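Local coordinates for protein purine nucleoside phosphorylase (Bacillus licheniformis, PDB 6DZD) that probably cleaves adenosine, inosine and S-methyl-5'-thioadenosine with phosphate, releasing the free base and the corresponding ribose or methylthioribose 1-phosphate, and probably also deaminates adenosine, at residues A[40-51]-A[57-66]; A[92-100]-A[118-126]. All coordinates share one frame; numbering follows the deposited sequence.

Contact 1. Residues A[40-51]-A[57-66]; sequences GESEPPFHSLNT and DHEQHVINNR
The irregular loop 40-51 wraps over the first turns of the helix that begins at Glu59, the CA atoms of Ser42 and His61 lying 5.5 Å apart and those of Thr51 and Val62 5.2 Å. Asn65 suits the middle of this surface because its amide both gives and takes: OD1 accepts from Glu41 N, while ND2 gives a nearly straight bond (168°) to a lone pair of Asn50 O at 2.6 Å and a more bent one to Ser42 OG. With only a methyl group in its place, as in an alanine here, Glu41 N and Asn50 O would probably lose these mates, Ser42 OG a donor, and the loop much of its hold on this turn of the helix. Asp57, just ahead of the N-cap His58, answers with its carboxylate. Its OD2 takes Ser42 OG on the syn lone pair and Asn50 ND2, at 2.9 Å, on the anti one. With CG anti to the backbone N (chi1 -169°), the carboxylate lies stacked on the Phe46 ring, planes 19° apart, and Asp57 CB sits over that face in a CH-pi contact. Farther along, Arg66 grips Thr51 O side-on, NE and NH1 each at 3.0 Å; its NH2 goes on to Gly102 O and Ala103 O, and Phe82 adds a cation-pi contact. This is loop-to-helix packing, in which amide, carboxylate and guanidinium groups pin an irregular connection between strand 30-35 and helix 59-72, away from the zinc site.

Contact 2. Residues A[92-100]-A[118-126]; sequences HKVTDGDRA and TDRPNLFLA
Val94 and Thr118 meet where strands 91-93 and 115-118, parallel neighbours in one mixed sheet, run out into loops; the 118-126 segment then turns back into strand 124-129 of the other six-stranded sheet. The apolar part is formed by branched side chains, whose methyls pack where the two sheets come together. Val94 CG1, anti to its own N (chi1 -175°), reaches Leu123 CD2 at 3.4 Å, and CG2 meets Leu125 CD2 at 3.9 Å as the two side chains slide past each other; Val81 and Leu116 close in round Val94. Hydrogen bonding across the contact comes from the hydroxyl of Thr118, whose OG1 donates to Val94 O at 2.7 Å, with the donor tilted 26° from the carbonyl plane. Charged groups make up the rest. Asp96 lies between two arginines, with a salt bridge to Arg99 through OD1 and another to Arg120 whose exact geometry is less sure. The long arm of Arg99 lets NE pair with Asp79 as well, and Lys93 NZ, salt-bridged to Glu171, stands 4.1 Å from Asp119 OD2, beyond a salt bridge. Within 92-100, Asp98 OD2, at the end of a short 3-10 segment, accepts from His92 NE2 at 2.8 Å and from Thr95 N, the two donors approaching from opposite faces of the carboxylate plane.

In the fold
The contacts follow in series along the chain: contact 1 closes at the start of helix 59-72 before strand 91-93 opens contact 2. Their centres are 24 Å apart and their nearest atoms about 7 Å, with no touch between them. Contact 1 fastens the loop after strand 30-35, a member of the first six-stranded sheet, to the helix; contact 2 bridges that sheet, through strand 124-129, to the second one, through strands 91-93 and 115-118. Strand 80-82 lies near both, lending side chains to each. Both belong to the YfiH/LACC1 family region and lie away from the zinc and potassium sites: one holds a long connection against its helix, the other joins the two sheets.

Contact 1. Residues A[40-51]-A[57-66]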
# COMPACT_ATOMS: atom_id res chain seq x y z
N GLY A 40 3.82 -0.55 19.51
CA GLY A 40 4.94 -1.41 19.19
C GLY A 40 6.09 -1.28 20.17
O GLY A 40 6.00 -0.62 21.20
N GLU A 41 7.20 -1.91 19.81
CA GLU A 41 8.37 -2.01 20.66
C GLU A 41 9.53 -1.15 20.19
O GLU A 41 10.53 -1.06 20.90
CB GLU A 41 8.87 -3.46 20.69
CG GLU A 41 8.10 -4.43 21.55
CD GLU A 41 8.61 -5.84 21.37
OE1 GLU A 41 9.83 -5.97 21.12
OE2 GLU A 41 7.83 -6.80 21.51
N SER A 42 9.45 -0.56 19.01
CA SER A 42 10.62 0.09 18.45
C SER A 42 10.89 1.41 19.16
O SER A 42 9.97 2.12 19.59
CB SER A 42 10.46 0.33 16.95
OG SER A 42 10.56 -0.89 16.24
N GLU A 43 12.16 1.72 19.30
CA GLU A 43 12.63 2.97 19.86
C GLU A 43 12.68 4.04 18.78
O GLU A 43 12.68 3.73 17.59
CB GLU A 43 14.02 2.77 20.49
CG GLU A 43 14.07 1.72 21.61
CD GLU A 43 15.47 1.56 22.20
OE1 GLU A 43 16.23 2.55 22.17
OE2 GLU A 43 15.80 0.48 22.76
N PRO A 44 12.70 5.32 19.16
CA PRO A 44 12.94 6.38 18.17
C PRO A 44 14.21 6.11 17.38
O PRO A 44 15.18 5.56 17.91
CB PRO A 44 13.08 7.63 19.05
CG PRO A 44 12.11 7.39 20.16
CD PRO A 44 12.12 5.87 20.40
N PRO A 45 14.23 6.49 16.10
CA PRO A 45 13.17 7.20 15.37
C PRO A 45 12.08 6.31 14.77
O PRO A 45 11.45 6.73 13.80
CB PRO A 45 13.95 7.90 14.26
CG PRO A 45 15.07 6.95 13.97
CD PRO A 45 15.40 6.23 15.24
N PHE A 46 11.85 5.12 15.32
CA PHE A 46 10.86 4.19 14.76
C PHE A 46 9.70 3.96 15.72
O PHE A 46 9.06 2.91 15.70
CB PHE A 46 11.53 2.87 14.39
CG PHE A 46 12.87 3.04 13.69
CD1 PHE A 46 12.93 3.38 12.35
CD2 PHE A 46 14.06 2.85 14.38
CE1 PHE A 46 14.15 3.54 11.72
CE2 PHE A 46 15.27 2.99 13.74
CZ PHE A 46 15.32 3.34 12.42
N HIS A 47 9.38 4.95 16.55
CA HIS A 47 8.37 4.76 17.58
C HIS A 47 6.96 4.74 16.99
O HIS A 47 6.52 5.71 16.36
CB HIS A 47 8.50 5.87 18.62
CG HIS A 47 7.65 5.66 19.82
ND1 HIS A 47 8.02 4.84 20.87
CD2 HIS A 47 6.43 6.15 20.15
CE1 HIS A 47 7.08 4.84 21.79
NE2 HIS A 47 6.10 5.64 21.38
N SER A 48 6.23 3.64 17.22
CA SER A 48 6.77 2.47 17.93
C SER A 48 6.50 1.17 17.18
O SER A 48 7.22 0.19 17.38
CB SER A 48 6.18 2.37 19.34
OG SER A 48 4.77 2.23 19.30
N LEU A 49 5.48 1.14 16.32
CA LEU A 49 5.11 -0.09 15.60
C LEU A 49 5.74 -0.11 14.21
O LEU A 49 5.07 -0.21 13.18
CB LEU A 49 3.60 -0.24 15.51
CG LEU A 49 3.19 -1.66 15.12
CD1 LEU A 49 3.40 -2.64 16.29
CD2 LEU A 49 1.76 -1.74 14.57
N ASN A 50 7.07 -0.06 14.18
CA ASN A 50 7.75 -0.15 12.90
C ASN A 50 7.67 -1.57 12.35
O ASN A 50 7.89 -2.54 13.08
CB ASN A 50 9.21 0.25 13.02
CG ASN A 50 9.93 0.06 11.73
OD1 ASN A 50 9.37 0.29 10.66
ND2 ASN A 50 11.17 -0.40 11.80
N THR A 51 7.32 -1.68 11.07
CA THR A 51 7.21 -2.99 10.44
C THR A 51 8.21 -3.22 9.32
O THR A 51 8.16 -4.28 8.67
CB THR A 51 5.80 -3.17 9.88
OG1 THR A 51 5.58 -2.17 8.89
CG2 THR A 51 4.75 -3.02 10.99
N ASP A 57 16.24 -0.31 11.70
CA ASP A 57 15.72 -0.48 13.05
C ASP A 57 16.27 -1.76 13.67
O ASP A 57 16.88 -2.60 12.99
CB ASP A 57 14.19 -0.49 13.03
CG ASP A 57 13.56 -0.38 14.43
OD1 ASP A 57 14.30 -0.29 15.44
OD2 ASP A 57 12.31 -0.38 14.52
N HIS A 58 16.06 -1.91 14.97
CA HIS A 58 16.46 -3.13 15.66
C HIS A 58 15.61 -4.30 15.17
O HIS A 58 14.39 -4.32 15.37
CB HIS A 58 16.31 -2.97 17.17
CG HIS A 58 16.91 -4.11 17.95
ND1 HIS A 58 18.26 -4.38 17.94
CD2 HIS A 58 16.33 -5.05 18.73
CE1 HIS A 58 18.50 -5.44 18.71
NE2 HIS A 58 17.34 -5.86 19.20
N GLU A 59 16.27 -5.28 14.56
CA GLU A 59 15.56 -6.30 13.80
C GLU A 59 14.56 -7.05 14.67
O GLU A 59 13.41 -7.27 14.26
CB GLU A 59 16.56 -7.26 13.17
CG GLU A 59 15.90 -8.36 12.39
CD GLU A 59 16.90 -9.33 11.81
OE1 GLU A 59 18.04 -8.89 11.50
OE2 GLU A 59 16.56 -10.54 11.67
N GLN A 60 14.97 -7.43 15.88
CA GLN A 60 14.08 -8.17 16.78
C GLN A 60 12.83 -7.37 17.12
O GLN A 60 11.77 -7.95 17.35
CB GLN A 60 14.83 -8.56 18.05
CG GLN A 60 14.10 -9.63 18.83
CD GLN A 60 13.40 -10.61 17.89
OE1 GLN A 60 14.05 -11.39 17.18
NE2 GLN A 60 12.06 -10.58 17.88
N HIS A 61 12.94 -6.04 17.20
CA HIS A 61 11.76 -5.23 17.48
C HIS A 61 10.77 -5.26 16.32
O HIS A 61 9.56 -5.31 16.54
CB HIS A 61 12.17 -3.79 17.83
CG HIS A 61 12.83 -3.67 19.18
ND1 HIS A 61 13.48 -2.53 19.60
CD2 HIS A 61 12.94 -4.55 20.21
CE1 HIS A 61 13.97 -2.71 20.81
NE2 HIS A 61 13.65 -3.93 21.21
N VAL A 62 11.27 -5.24 15.07
CA VAL A 62 10.38 -5.27 13.90
C VAL A 62 9.64 -6.61 13.81
O VAL A 62 8.43 -6.66 13.55
CB VAL A 62 11.18 -5.00 12.61
CG1 VAL A 62 10.27 -5.00 11.41
CG2 VAL A 62 11.95 -3.68 12.70
N ILE A 63 10.37 -7.71 14.02
CA ILE A 63 9.73 -9.03 14.00
C ILE A 63 8.68 -9.13 15.10
O ILE A 63 7.60 -9.71 14.90
CB ILE A 63 10.80 -10.12 14.11
CG1 ILE A 63 11.51 -10.26 12.75
CG2 ILE A 63 10.18 -11.43 14.55
CD1 ILE A 63 12.90 -10.81 12.83
N ASN A 64 8.96 -8.53 16.27
CA ASN A 64 7.97 -8.52 17.34
C ASN A 64 6.78 -7.63 16.98
O ASN A 64 5.64 -7.96 17.30
CB ASN A 64 8.62 -8.12 18.66
CG ASN A 64 9.39 -9.28 19.28
OD1 ASN A 64 9.30 -10.41 18.82
ND2 ASN A 64 10.17 -8.98 20.31
N ASN A 65 7.02 -6.50 16.30
CA ASN A 65 5.88 -5.70 15.87
C ASN A 65 5.03 -6.48 14.85
O ASN A 65 3.80 -6.45 14.90
CB ASN A 65 6.34 -4.38 15.25
CG ASN A 65 7.09 -3.51 16.21
OD1 ASN A 65 6.92 -3.60 17.43
ND2 ASN A 65 7.93 -2.63 15.68
N ARG A 66 5.69 -7.21 13.94
CA ARG A 66 4.97 -8.08 13.01
C ARG A 66 4.30 -9.24 13.73
O ARG A 66 3.15 -9.59 13.43
CB ARG A 66 5.92 -8.60 11.92
CG ARG A 66 6.50 -7.54 10.98
CD ARG A 66 7.41 -8.17 9.94
NE ARG A 66 8.08 -7.21 9.07
CZ ARG A 66 8.82 -7.55 8.01
NH1 ARG A 66 9.41 -6.61 7.26
NH2 ARG A 66 8.99 -8.82 7.69
O HOH W 1 14.28 0.11 17.94

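Contact 2. Residues A[92-100]-A[118-126]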
# COMPACT_ATOMS: atom_id res chain seq x y z
N HIS A 92 3.82 -9.85 -8.30
CA HIS A 92 4.12 -11.26 -8.14
C HIS A 92 2.86 -11.96 -7.68
O HIS A 92 2.18 -11.48 -6.77
CB HIS A 92 5.25 -11.44 -7.14
CG HIS A 92 5.60 -12.87 -6.86
ND1 HIS A 92 6.62 -13.52 -7.51
CD2 HIS A 92 5.08 -13.76 -5.98
CE1 HIS A 92 6.71 -14.76 -7.05
NE2 HIS A 92 5.79 -14.92 -6.12
N LYS A 93 2.53 -13.07 -8.34
CA LYS A 93 1.40 -13.90 -7.94
C LYS A 93 1.89 -14.85 -6.86
O LYS A 93 2.60 -15.82 -7.15
CB LYS A 93 0.82 -14.64 -9.14
CG LYS A 93 -0.20 -15.65 -8.77
CD LYS A 93 -0.99 -16.15 -9.97
CE LYS A 93 -2.16 -17.01 -9.50
NZ LYS A 93 -2.94 -17.63 -10.59
N VAL A 94 1.49 -14.59 -5.61
CA VAL A 94 1.99 -15.34 -4.47
C VAL A 94 1.31 -16.70 -4.39
O VAL A 94 0.07 -16.78 -4.41
CB VAL A 94 1.80 -14.54 -3.17
CG1 VAL A 94 2.44 -15.26 -2.01
CG2 VAL A 94 2.40 -13.16 -3.32
N THR A 95 2.10 -17.77 -4.28
CA THR A 95 1.58 -19.13 -4.14
C THR A 95 2.07 -19.74 -2.82
O THR A 95 2.83 -19.11 -2.07
CB THR A 95 1.98 -20.02 -5.32
OG1 THR A 95 3.39 -20.27 -5.27
CG2 THR A 95 1.62 -19.35 -6.65
N ASP A 96 1.64 -20.98 -2.57
CA ASP A 96 1.97 -21.65 -1.31
C ASP A 96 3.47 -21.70 -1.07
O ASP A 96 3.94 -21.50 0.05
CB ASP A 96 1.47 -23.09 -1.29
CG ASP A 96 -0.00 -23.21 -0.95
OD1 ASP A 96 -0.64 -22.22 -0.52
OD2 ASP A 96 -0.52 -24.34 -1.11
N GLY A 97 4.24 -21.96 -2.13
CA GLY A 97 5.68 -22.02 -1.98
C GLY A 97 6.31 -20.73 -1.50
O GLY A 97 7.37 -20.76 -0.88
N ASP A 98 5.66 -19.59 -1.75
CA ASP A 98 6.18 -18.30 -1.32
C ASP A 98 5.98 -18.04 0.15
O ASP A 98 6.40 -16.99 0.63
CB ASP A 98 5.50 -17.14 -2.06
CG ASP A 98 5.85 -17.08 -3.51
OD1 ASP A 98 7.04 -17.25 -3.86
OD2 ASP A 98 4.91 -16.87 -4.30
N ARG A 99 5.30 -18.94 0.85
CA ARG A 99 4.96 -18.71 2.25
C ARG A 99 6.20 -18.34 3.04
O ARG A 99 7.31 -18.80 2.75
CB ARG A 99 4.32 -19.95 2.85
CG ARG A 99 2.88 -19.79 3.21
CD ARG A 99 2.32 -21.12 3.68
NE ARG A 99 0.97 -20.91 4.15
CZ ARG A 99 -0.08 -20.90 3.35
NH1 ARG A 99 0.08 -21.12 2.05
NH2 ARG A 99 -1.28 -20.66 3.84
N ALA A 100 6.00 -17.45 4.01
CA ALA A 100 7.01 -17.00 4.97
C ALA A 100 8.17 -16.24 4.33
O ALA A 100 9.12 -15.86 5.03
CB ALA A 100 7.55 -18.18 5.81
N THR A 118 -3.04 -12.89 -4.77
CA THR A 118 -3.13 -14.33 -4.61
C THR A 118 -4.60 -14.75 -4.66
O THR A 118 -5.50 -13.92 -4.50
CB THR A 118 -2.49 -14.79 -3.29
OG1 THR A 118 -2.28 -16.21 -3.32
CG2 THR A 118 -3.39 -14.45 -2.09
N ASP A 119 -4.83 -16.04 -4.93
CA ASP A 119 -6.15 -16.64 -4.79
C ASP A 119 -6.19 -17.75 -3.74
O ASP A 119 -7.21 -18.42 -3.61
CB ASP A 119 -6.70 -17.16 -6.13
CG ASP A 119 -5.79 -18.18 -6.81
OD1 ASP A 119 -4.89 -18.75 -6.16
OD2 ASP A 119 -6.00 -18.43 -8.03
N ARG A 120 -5.08 -17.97 -2.99
CA ARG A 120 -4.94 -19.05 -2.03
C ARG A 120 -5.43 -18.61 -0.65
O ARG A 120 -5.28 -17.44 -0.27
CB ARG A 120 -3.47 -19.49 -1.94
CG ARG A 120 -2.77 -19.47 -3.25
CD ARG A 120 -3.16 -20.67 -4.11
NE ARG A 120 -2.00 -21.28 -4.77
CZ ARG A 120 -1.33 -22.32 -4.27
NH1 ARG A 120 -1.75 -22.88 -3.14
NH2 ARG A 120 -0.27 -22.81 -4.91
N PRO A 121 -5.98 -19.53 0.14
CA PRO A 121 -6.48 -19.16 1.47
C PRO A 121 -5.39 -19.08 2.52
O PRO A 121 -4.35 -19.73 2.43
CB PRO A 121 -7.44 -20.31 1.80
CG PRO A 121 -6.79 -21.51 1.14
CD PRO A 121 -6.19 -20.96 -0.15
N ASN A 122 -5.65 -18.25 3.54
CA ASN A 122 -4.79 -18.11 4.72
C ASN A 122 -3.37 -17.72 4.32
O ASN A 122 -2.38 -18.17 4.90
CB ASN A 122 -4.81 -19.39 5.56
CG ASN A 122 -6.23 -19.84 5.88
OD1 ASN A 122 -6.96 -19.14 6.59
ND2 ASN A 122 -6.64 -20.99 5.35
N LEU A 123 -3.28 -16.84 3.32
CA LEU A 123 -1.99 -16.39 2.83
C LEU A 123 -2.00 -14.87 2.80
O LEU A 123 -2.59 -14.28 1.89
CB LEU A 123 -1.70 -16.95 1.45
CG LEU A 123 -0.20 -16.92 1.20
CD1 LEU A 123 0.25 -18.14 0.44
CD2 LEU A 123 0.13 -15.65 0.48
N PHE A 124 -1.31 -14.24 3.75
CA PHE A 124 -1.41 -12.81 3.95
C PHE A 124 -0.27 -12.07 3.26
O PHE A 124 0.90 -12.34 3.51
CB PHE A 124 -1.46 -12.51 5.45
CG PHE A 124 -2.85 -12.65 6.05
CD1 PHE A 124 -3.42 -13.90 6.25
CD2 PHE A 124 -3.59 -11.52 6.39
CE1 PHE A 124 -4.70 -14.03 6.80
CE2 PHE A 124 -4.88 -11.64 6.94
CZ PHE A 124 -5.43 -12.89 7.15
N LEU A 125 -0.63 -11.10 2.41
CA LEU A 125 0.31 -10.31 1.62
C LEU A 125 0.58 -9.00 2.35
O LEU A 125 -0.32 -8.43 2.97
CB LEU A 125 -0.27 -10.04 0.23
CG LEU A 125 -1.10 -11.19 -0.37
CD1 LEU A 125 -1.72 -10.84 -1.71
CD2 LEU A 125 -0.23 -12.40 -0.51
N ALA A 126 1.83 -8.52 2.29
CA ALA A 126 2.21 -7.36 3.11
C ALA A 126 3.17 -6.40 2.40
O ALA A 126 4.23 -6.82 1.93
CB ALA A 126 2.84 -7.85 4.43